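ArCE4A (Arthrobacter sp. AW19M34-1, PDB 5LFZ) is a carbohydrate esterase family 4 deacetylase that probably removes acetyl groups from N-acetylated polysaccharides with the help of a bound metal ion. Local coordinates at residues 40-43 with 44-48; 55-59 with 60-64; 85-89 with 90-94. One frame throughout, in Å; residues are numbered along the deposited sequence.

Interaction 1 (40-43 with 44-48); sequences NRLL and DELSE
The carbonyl oxygen of Arg41 is held by two donors: the backbone N of Glu45, with Glu45 N 3.0 Å from Arg41 O, and a water that also donates to the Glu45 carboxylate, lying 2.6 Å from Glu45 OE2. The water thus ties the end of a side chain to the backbone one turn below it. The setting is helix 39-48, the crossing helix of a beta-alpha-beta unit between strands 26-32 and 54-57, and its alpha-helical ladder is regular: Asp44 N meets Asn40 O at 2.8 Å, and Leu46 and Ser47 repeat the step onto Leu42 and Leu43. Glu45 suits its place because its CG, set beside the backbone N (chi1 -63°), lies 3.3 Å from Arg41 O, and the bend at chi2 (-62°) then brings the carboxylate round to the water. Arg41 itself turns its guanidinium to Glu177. At Asp44, CG lies beside its own backbone N (chi1 -73°), so the carboxylate folds back over the preceding turn, with CG 3.1 Å from Asn40 O; the carboxylate oxygens and Asn40 O are all acceptors and do not bond, and OD1 makes its salt bridge with Arg71 of helix 66-74. Since Asn40 OD1 also accepts from Arg71, while Asn40 ND2 bonds to Thr68 OG1, an alanine in place of Asp44 would probably leave that guanidinium without its charged mate, held on this helix by the Asn40 amide oxygen. Leucines line the buried side, suited to a face that packs on strand 54-57: Leu42, Leu43 and Leu46 all touch Phe55, and Leu42 CD1 stands 4.4 Å from Leu46 CD1.

Interaction 2 (55-59 with 60-64); sequences FFVLG and KNVKK
Leu58 O receives the backbone N of Asn61 at 2.9 Å and, more weakly, that of Val62, at the point where strand 54-57 gives way to the short helix 59-62. This strand-to-helix junction lies in the NodB homology region, and Leu58 holds the N-cap position. Leucine has no polar side chain to cap the first amides; its carbonyl instead takes the first bonds of the helix. Asn61 N stands well above the carbonyl plane of Leu58, and the N-H...O angle is only 133°, as expected of a tight first turn. Val62 N also makes a weak bond to Gly59 O. Gly59, closely surrounded where the chain turns, brings no side chain to this bend.

Around this turn the side chains pack in two groups. Leu58, Lys60 and Asn61 point the same way: Leu58 CD1 lies 3.7 Å from Lys60 CE, and Leu58 CB is 3.9 Å from Asn61 ND2. Lysine suits this edge because its extended methylene chain runs alongside the leucine and carries the ammonium beyond it. In the other group Val57 and Val62 cross at about a right angle. With its CG2 beside the backbone N (and CG1 anti to it, chi1 167°), Val62 lays that methyl 3.3 Å from Leu58 O as well as against Val57, compact branching that fits a buried corner.

Further out, helix 94-112 covers the valines through Ile108, Ala107 and Ala111, while Leu58 rests on the metal ligand His86. The two valines meet methyl to methyl, Val57 CG2 3.6 Å from Val62 CG2.

Interaction 3 (85-89 with 90-94); sequences DHKDI and TKLTA. With NI (nickel (II) ion), chain B.
Asp88 carries its CG opposite the backbone N (chi1 -179°), and Thr90 sets OG1 between its own N and carbonyl carbon (chi1 71°); together these rotations bring the carboxylate and the hydroxyl to 2.6 Å, from Asp88 OD1 to Thr90 OG1. The hydroxyl donates from above the carboxylate plane. Thr90 N reaches the same oxygen at 2.9 Å from the same face, on the anti side, so Asp88 OD1 is gripped twice by one residue. Aspartate suits this place because its short chain can accept from the amide two residues on, an Asx turn opening the 3-10 turn, and threonine because its hydroxyl adds a second donor.

The backbone continues the pattern with Lys91 N 3.0 Å from Asp88 O and Leu92 N 3.1 Å from Ile89 O. These i to i+3 bonds are those of a 3-10 turn, in the loop that leads from strand 78-81 to helix 94-112, whose N-cap is Thr93, its OG1 bonded to Gly96 N. The extended Lys91 crosses Asp88 at about a right angle, its CE 3.7 Å from Asp88 CB. A water joins the two residues, accepting from Asp88 N and from Lys91 NZ. Leu92 lies with CD1 near Ile89 CA and CD2 near Lys87 CD, and packs on Ile97; Ile89 rests on Ile134.

Earlier in the same loop, His86 binds nickel through NE2 at 2.1 Å. Asp33 and His82 are the other protein ligands, and three waters complete the six-atom shell; one of them, 1.9 Å from nickel, lies at the edge of the His86 ring and in its plane.

Interactions 1 and 2 meet through Phe55, whose CZ lies 3.8 Å from both Leu43 CD2 and Leu46 CD1, so the crossing helix and the next strand share a core. Interaction 2 also touches interaction 3 through Leu58, whose CD2 lies 3.5 Å from His86 N. Interactions 1 and 3 do not touch and lie on opposite sides of the chain's centre, about 32 Å apart between centres. Regular helical bonds and charges paired with neighbouring helices mark interaction 1; interaction 2, also partly buried, relies on weaker turn bonds and apolar packing. The surface loop of interaction 3 uses a carboxylate and hydroxyl instead, and it alone supplies a nickel ligand.

Interaction 1 (40-43 with 44-48)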
loop_
_atom_site.group_PDB
_atom_site.type_symbol
_atom_site.label_atom_id
_atom_site.label_comp_id
_atom_site.label_asym_id
_atom_site.label_seq_id
_atom_site.Cartn_x
_atom_site.Cartn_y
_atom_site.Cartn_z
ATOM N N ASN A 40 -6.081 13.144 -0.916
ATOM C CA ASN A 40 -7.284 13.376 -1.704
ATOM C C ASN A 40 -6.990 13.750 -3.157
ATOM O O ASN A 40 -7.715 13.334 -4.064
ATOM C CB ASN A 40 -8.144 14.433 -1.042
ATOM C CG ASN A 40 -8.959 13.858 0.087
ATOM O OD1 ASN A 40 -10.004 13.249 -0.142
ATOM N ND2 ASN A 40 -8.470 14.004 1.310
ATOM N N ARG A 41 -5.927 14.518 -3.390
ATOM C CA ARG A 41 -5.514 14.815 -4.756
ATOM C C ARG A 41 -5.087 13.533 -5.449
ATOM O O ARG A 41 -5.370 13.322 -6.625
ATOM C CB ARG A 41 -4.378 15.841 -4.778
ATOM C CG ARG A 41 -4.837 17.251 -4.448
ATOM C CD ARG A 41 -3.679 18.145 -4.052
ATOM N NE ARG A 41 -2.770 18.381 -5.169
ATOM C CZ ARG A 41 -1.568 18.925 -5.039
ATOM N NH1 ARG A 41 -1.136 19.291 -3.839
ATOM N NH2 ARG A 41 -0.803 19.107 -6.104
ATOM N N LEU A 42 -4.418 12.670 -4.695
ATOM C CA LEU A 42 -3.994 11.371 -5.192
ATOM C C LEU A 42 -5.211 10.532 -5.591
ATOM O O LEU A 42 -5.242 9.920 -6.660
ATOM C CB LEU A 42 -3.153 10.673 -4.122
ATOM C CG LEU A 42 -2.512 9.323 -4.390
ATOM C CD1 LEU A 42 -1.916 9.341 -5.755
ATOM C CD2 LEU A 42 -1.437 9.062 -3.341
ATOM N N LEU A 43 -6.223 10.526 -4.732
ATOM C CA LEU A 43 -7.441 9.779 -5.002
ATOM C C LEU A 43 -8.190 10.368 -6.195
ATOM O O LEU A 43 -8.798 9.636 -6.978
ATOM C CB LEU A 43 -8.340 9.767 -3.770
ATOM C CG LEU A 43 -7.881 8.905 -2.596
ATOM C CD1 LEU A 43 -8.696 9.237 -1.368
ATOM C CD2 LEU A 43 -8.029 7.429 -2.936
ATOM N N ASP A 44 -8.145 11.691 -6.323
ATOM C CA ASP A 44 -8.759 12.361 -7.459
ATOM C C ASP A 44 -8.117 11.887 -8.759
ATOM O O ASP A 44 -8.815 11.557 -9.717
ATOM C CB ASP A 44 -8.631 13.883 -7.335
ATOM C CG ASP A 44 -9.545 14.468 -6.274
ATOM O OD1 ASP A 44 -10.469 13.767 -5.805
ATOM O OD2 ASP A 44 -9.338 15.641 -5.905
ATOM N N GLU A 45 -6.788 11.847 -8.788
ATOM C CA GLU A 45 -6.068 11.437 -9.991
ATOM C C GLU A 45 -6.338 9.975 -10.330
ATOM O O GLU A 45 -6.545 9.628 -11.494
ATOM C CB GLU A 45 -4.563 11.666 -9.832
ATOM C CG GLU A 45 -4.151 13.126 -9.654
ATOM C CD GLU A 45 -4.517 14.000 -10.842
ATOM O OE1 GLU A 45 -4.632 13.471 -11.971
ATOM O OE2 GLU A 45 -4.686 15.223 -10.649
ATOM N N LEU A 46 -6.335 9.120 -9.312
ATOM C CA LEU A 46 -6.625 7.706 -9.509
ATOM C C LEU A 46 -8.033 7.515 -10.063
ATOM O O LEU A 46 -8.249 6.702 -10.962
ATOM C CB LEU A 46 -6.450 6.937 -8.200
ATOM C CG LEU A 46 -4.988 6.769 -7.784
ATOM C CD1 LEU A 46 -4.911 6.229 -6.359
ATOM C CD2 LEU A 46 -4.264 5.843 -8.755
ATOM N N SER A 47 -8.977 8.288 -9.534
ATOM C CA SER A 47 -10.352 8.265 -10.012
ATOM C C SER A 47 -10.442 8.661 -11.483
ATOM O O SER A 47 -11.155 8.027 -12.260
ATOM C CB SER A 47 -11.222 9.197 -9.167
ATOM O OG SER A 47 -12.542 9.266 -9.678
ATOM N N GLU A 48 -9.710 9.703 -11.863
ATOM C CA GLU A 48 -9.760 10.214 -13.230
ATOM C C GLU A 48 -9.330 9.165 -14.251
ATOM O O GLU A 48 -9.761 9.200 -15.403
ATOM C CB GLU A 48 -8.896 11.471 -13.360
ATOM C CG GLU A 48 -9.567 12.720 -12.799
ATOM C CD GLU A 48 -8.646 13.924 -12.753
ATOM O OE1 GLU A 48 -8.627 14.618 -11.714
ATOM O OE2 GLU A 48 -7.946 14.180 -13.757
HETATM O O HOH W 1 -5.381 15.915 -8.259
#

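Interaction 2 (55-59 with 60-64)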
loop_
_atom_site.group_PDB
_atom_site.type_symbol
_atom_site.label_atom_id
_atom_site.label_comp_id
_atom_site.label_asym_id
_atom_site.label_seq_id
_atom_site.Cartn_x
_atom_site.Cartn_y
_atom_site.Cartn_z
ATOM N N PHE A 55 -3.477 1.397 -0.073
ATOM C CA PHE A 55 -2.904 2.390 0.817
ATOM C C PHE A 55 -2.539 1.757 2.143
ATOM O O PHE A 55 -3.413 1.314 2.883
ATOM C CB PHE A 55 -3.888 3.548 1.026
ATOM C CG PHE A 55 -4.172 4.332 -0.224
ATOM C CD1 PHE A 55 -5.195 3.962 -1.083
ATOM C CD2 PHE A 55 -3.397 5.436 -0.545
ATOM C CE1 PHE A 55 -5.444 4.685 -2.241
ATOM C CE2 PHE A 55 -3.644 6.163 -1.697
ATOM C CZ PHE A 55 -4.673 5.783 -2.548
ATOM N N PHE A 56 -1.246 1.669 2.429
ATOM C CA PHE A 56 -0.804 1.172 3.722
ATOM C C PHE A 56 -0.704 2.346 4.685
ATOM O O PHE A 56 0.260 3.112 4.669
ATOM C CB PHE A 56 0.511 0.425 3.591
ATOM C CG PHE A 56 0.374 -0.867 2.849
ATOM C CD1 PHE A 56 0.597 -0.933 1.482
ATOM C CD2 PHE A 56 -0.025 -2.014 3.516
ATOM C CE1 PHE A 56 0.456 -2.126 0.799
ATOM C CE2 PHE A 56 -0.164 -3.212 2.844
ATOM C CZ PHE A 56 0.065 -3.272 1.482
ATOM N N VAL A 57 -1.725 2.483 5.522
ATOM C CA VAL A 57 -1.900 3.701 6.299
ATOM C C VAL A 57 -1.271 3.636 7.688
ATOM O O VAL A 57 -1.203 2.577 8.318
ATOM C CB VAL A 57 -3.392 4.049 6.445
ATOM C CG1 VAL A 57 -3.996 4.347 5.096
ATOM C CG2 VAL A 57 -4.166 2.910 7.141
ATOM N N LEU A 58 -0.804 4.787 8.154
ATOM C CA LEU A 58 -0.316 4.924 9.521
ATOM C C LEU A 58 -1.471 5.230 10.462
ATOM O O LEU A 58 -2.179 6.211 10.264
ATOM C CB LEU A 58 0.740 6.027 9.612
ATOM C CG LEU A 58 2.139 5.623 9.160
ATOM C CD1 LEU A 58 3.056 6.837 9.099
ATOM C CD2 LEU A 58 2.706 4.578 10.108
ATOM N N GLY A 59 -1.661 4.395 11.481
ATOM C CA GLY A 59 -2.778 4.553 12.391
ATOM C C GLY A 59 -2.873 5.934 13.013
ATOM O O GLY A 59 -3.967 6.475 13.168
ATOM N N LYS A 60 -1.725 6.509 13.359
ATOM C CA LYS A 60 -1.685 7.843 13.953
ATOM C C LYS A 60 -2.290 8.886 13.011
ATOM O O LYS A 60 -2.912 9.850 13.461
ATOM C CB LYS A 60 -0.243 8.226 14.313
ATOM C CG LYS A 60 0.676 8.344 13.103
ATOM C CD LYS A 60 2.115 8.666 13.477
ATOM C CE LYS A 60 2.986 8.733 12.226
ATOM N NZ LYS A 60 4.417 9.009 12.535
ATOM N N ASN A 61 -2.117 8.676 11.709
ATOM C CA ASN A 61 -2.610 9.599 10.689
ATOM C C ASN A 61 -4.085 9.381 10.403
ATOM O O ASN A 61 -4.790 10.297 9.978
ATOM C CB ASN A 61 -1.823 9.447 9.382
ATOM C CG ASN A 61 -0.423 10.028 9.457
ATOM O OD1 ASN A 61 -0.084 10.770 10.382
ATOM N ND2 ASN A 61 0.399 9.704 8.462
ATOM N N VAL A 62 -4.543 8.156 10.640
ATOM C CA VAL A 62 -5.899 7.745 10.292
ATOM C C VAL A 62 -6.944 8.493 11.113
ATOM O O VAL A 62 -8.000 8.867 10.594
ATOM C CB VAL A 62 -6.066 6.226 10.477
ATOM C CG1 VAL A 62 -7.537 5.825 10.441
ATOM C CG2 VAL A 62 -5.262 5.474 9.423
ATOM N N LYS A 63 -6.633 8.718 12.388
ATOM C CA LYS A 63 -7.486 9.485 13.292
ATOM C C LYS A 63 -7.955 10.804 12.687
ATOM O O LYS A 63 -9.112 11.197 12.846
ATOM C CB LYS A 63 -6.740 9.772 14.597
ATOM C CG LYS A 63 -6.078 8.559 15.206
ATOM C CD LYS A 63 -6.962 7.946 16.269
ATOM C CE LYS A 63 -6.326 6.708 16.866
ATOM N NZ LYS A 63 -7.349 5.816 17.469
ATOM N N LYS A 64 -7.042 11.473 11.991
ATOM C CA LYS A 64 -7.293 12.795 11.427
ATOM C C LYS A 64 -8.030 12.739 10.090
ATOM O O LYS A 64 -8.543 13.753 9.622
ATOM C CB LYS A 64 -5.973 13.546 11.243
ATOM C CG LYS A 64 -5.162 13.715 12.516
ATOM C CD LYS A 64 -3.867 14.461 12.244
ATOM C CE LYS A 64 -2.961 13.662 11.320
ATOM N NZ LYS A 64 -1.634 14.314 11.139
#

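Interaction 3 (85-89 with 90-94)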
loop_
_atom_site.group_PDB
_atom_site.type_symbol
_atom_site.label_atom_id
_atom_site.label_comp_id
_atom_site.label_asym_id
_atom_site.label_seq_id
_atom_site.Cartn_x
_atom_site.Cartn_y
_atom_site.Cartn_z
ATOM N N ASP A 85 2.551 4.067 14.582
ATOM C CA ASP A 85 3.464 5.208 14.573
ATOM C C ASP A 85 4.777 4.912 13.845
ATOM O O ASP A 85 5.809 5.518 14.141
ATOM C CB ASP A 85 3.741 5.656 16.003
ATOM C CG ASP A 85 4.022 4.497 16.915
ATOM O OD1 ASP A 85 4.737 3.578 16.470
ATOM O OD2 ASP A 85 3.519 4.490 18.061
ATOM N N HIS A 86 4.720 3.974 12.905
ATOM C CA HIS A 86 5.813 3.693 11.963
ATOM C C HIS A 86 7.102 3.240 12.637
ATOM O O HIS A 86 8.199 3.624 12.228
ATOM C CB HIS A 86 6.103 4.918 11.083
ATOM C CG HIS A 86 6.700 4.572 9.752
ATOM N ND1 HIS A 86 8.055 4.409 9.561
ATOM C CD2 HIS A 86 6.121 4.339 8.548
ATOM C CE1 HIS A 86 8.287 4.098 8.297
ATOM N NE2 HIS A 86 7.130 4.053 7.661
ATOM N N LYS A 87 6.978 2.412 13.663
ATOM C CA LYS A 87 8.157 1.842 14.296
ATOM C C LYS A 87 8.542 0.522 13.623
ATOM O O LYS A 87 7.682 -0.251 13.200
ATOM C CB LYS A 87 7.918 1.638 15.798
ATOM C CG LYS A 87 7.794 2.945 16.571
ATOM C CD LYS A 87 7.403 2.735 18.024
ATOM C CE LYS A 87 7.176 4.079 18.710
ATOM N NZ LYS A 87 6.840 3.951 20.156
ATOM N N ASP A 88 9.845 0.295 13.498
ATOM C CA ASP A 88 10.389 -0.997 13.092
ATOM C C ASP A 88 9.891 -2.044 14.085
ATOM O O ASP A 88 10.241 -1.987 15.261
ATOM C CB ASP A 88 11.924 -0.914 13.063
ATOM C CG ASP A 88 12.603 -2.208 12.628
ATOM O OD1 ASP A 88 12.010 -3.303 12.727
ATOM O OD2 ASP A 88 13.782 -2.121 12.207
ATOM N N ILE A 89 9.082 -2.994 13.619
ATOM C CA ILE A 89 8.441 -3.936 14.532
ATOM C C ILE A 89 9.456 -4.875 15.174
ATOM O O ILE A 89 9.181 -5.455 16.222
ATOM C CB ILE A 89 7.353 -4.794 13.841
ATOM C CG1 ILE A 89 7.980 -5.784 12.861
ATOM C CG2 ILE A 89 6.317 -3.914 13.155
ATOM C CD1 ILE A 89 6.989 -6.741 12.250
ATOM N N THR A 90 10.626 -5.022 14.559
ATOM C CA THR A 90 11.638 -5.926 15.106
ATOM C C THR A 90 12.333 -5.303 16.312
ATOM O O THR A 90 13.106 -5.964 17.001
ATOM C CB THR A 90 12.701 -6.318 14.059
ATOM O OG1 THR A 90 13.539 -5.191 13.769
ATOM C CG2 THR A 90 12.043 -6.813 12.779
ATOM N N LYS A 91 12.049 -4.029 16.565
ATOM C CA LYS A 91 12.569 -3.345 17.742
ATOM C C LYS A 91 11.660 -3.532 18.944
ATOM O O LYS A 91 11.995 -3.112 20.048
ATOM C CB LYS A 91 12.725 -1.845 17.488
ATOM C CG LYS A 91 13.726 -1.431 16.429
ATOM C CD LYS A 91 13.764 0.093 16.373
ATOM C CE LYS A 91 14.548 0.622 15.192
ATOM N NZ LYS A 91 14.401 2.103 15.100
ATOM N N LEU A 92 10.500 -4.143 18.728
ATOM C CA LEU A 92 9.455 -4.131 19.747
ATOM C C LEU A 92 9.270 -5.450 20.483
ATOM O O LEU A 92 9.706 -6.510 20.029
ATOM C CB LEU A 92 8.123 -3.722 19.118
ATOM C CG LEU A 92 8.141 -2.386 18.374
ATOM C CD1 LEU A 92 6.780 -2.104 17.779
ATOM C CD2 LEU A 92 8.571 -1.258 19.301
ATOM N N THR A 93 8.612 -5.357 21.631
ATOM C CA THR A 93 8.200 -6.523 22.396
ATOM C C THR A 93 6.935 -7.115 21.796
ATOM O O THR A 93 6.350 -6.548 20.874
ATOM C CB THR A 93 7.934 -6.168 23.866
ATOM O OG1 THR A 93 6.874 -5.202 23.935
ATOM C CG2 THR A 93 9.181 -5.593 24.513
ATOM N N ALA A 94 6.509 -8.255 22.325
ATOM C CA ALA A 94 5.270 -8.867 21.876
ATOM C C ALA A 94 4.104 -7.903 22.069
ATOM O O ALA A 94 3.269 -7.747 21.177
ATOM C CB ALA A 94 5.017 -10.169 22.617
HETATM NI NI NI B . 6.595 3.660 5.703
HETATM O O HOH W 2 11.533 2.515 14.398
HETATM O O HOH W 3 7.095 2.991 3.952
HETATM O O HOH W 4 8.138 2.169 5.732
HETATM O O HOH W 5 8.073 5.029 5.138
#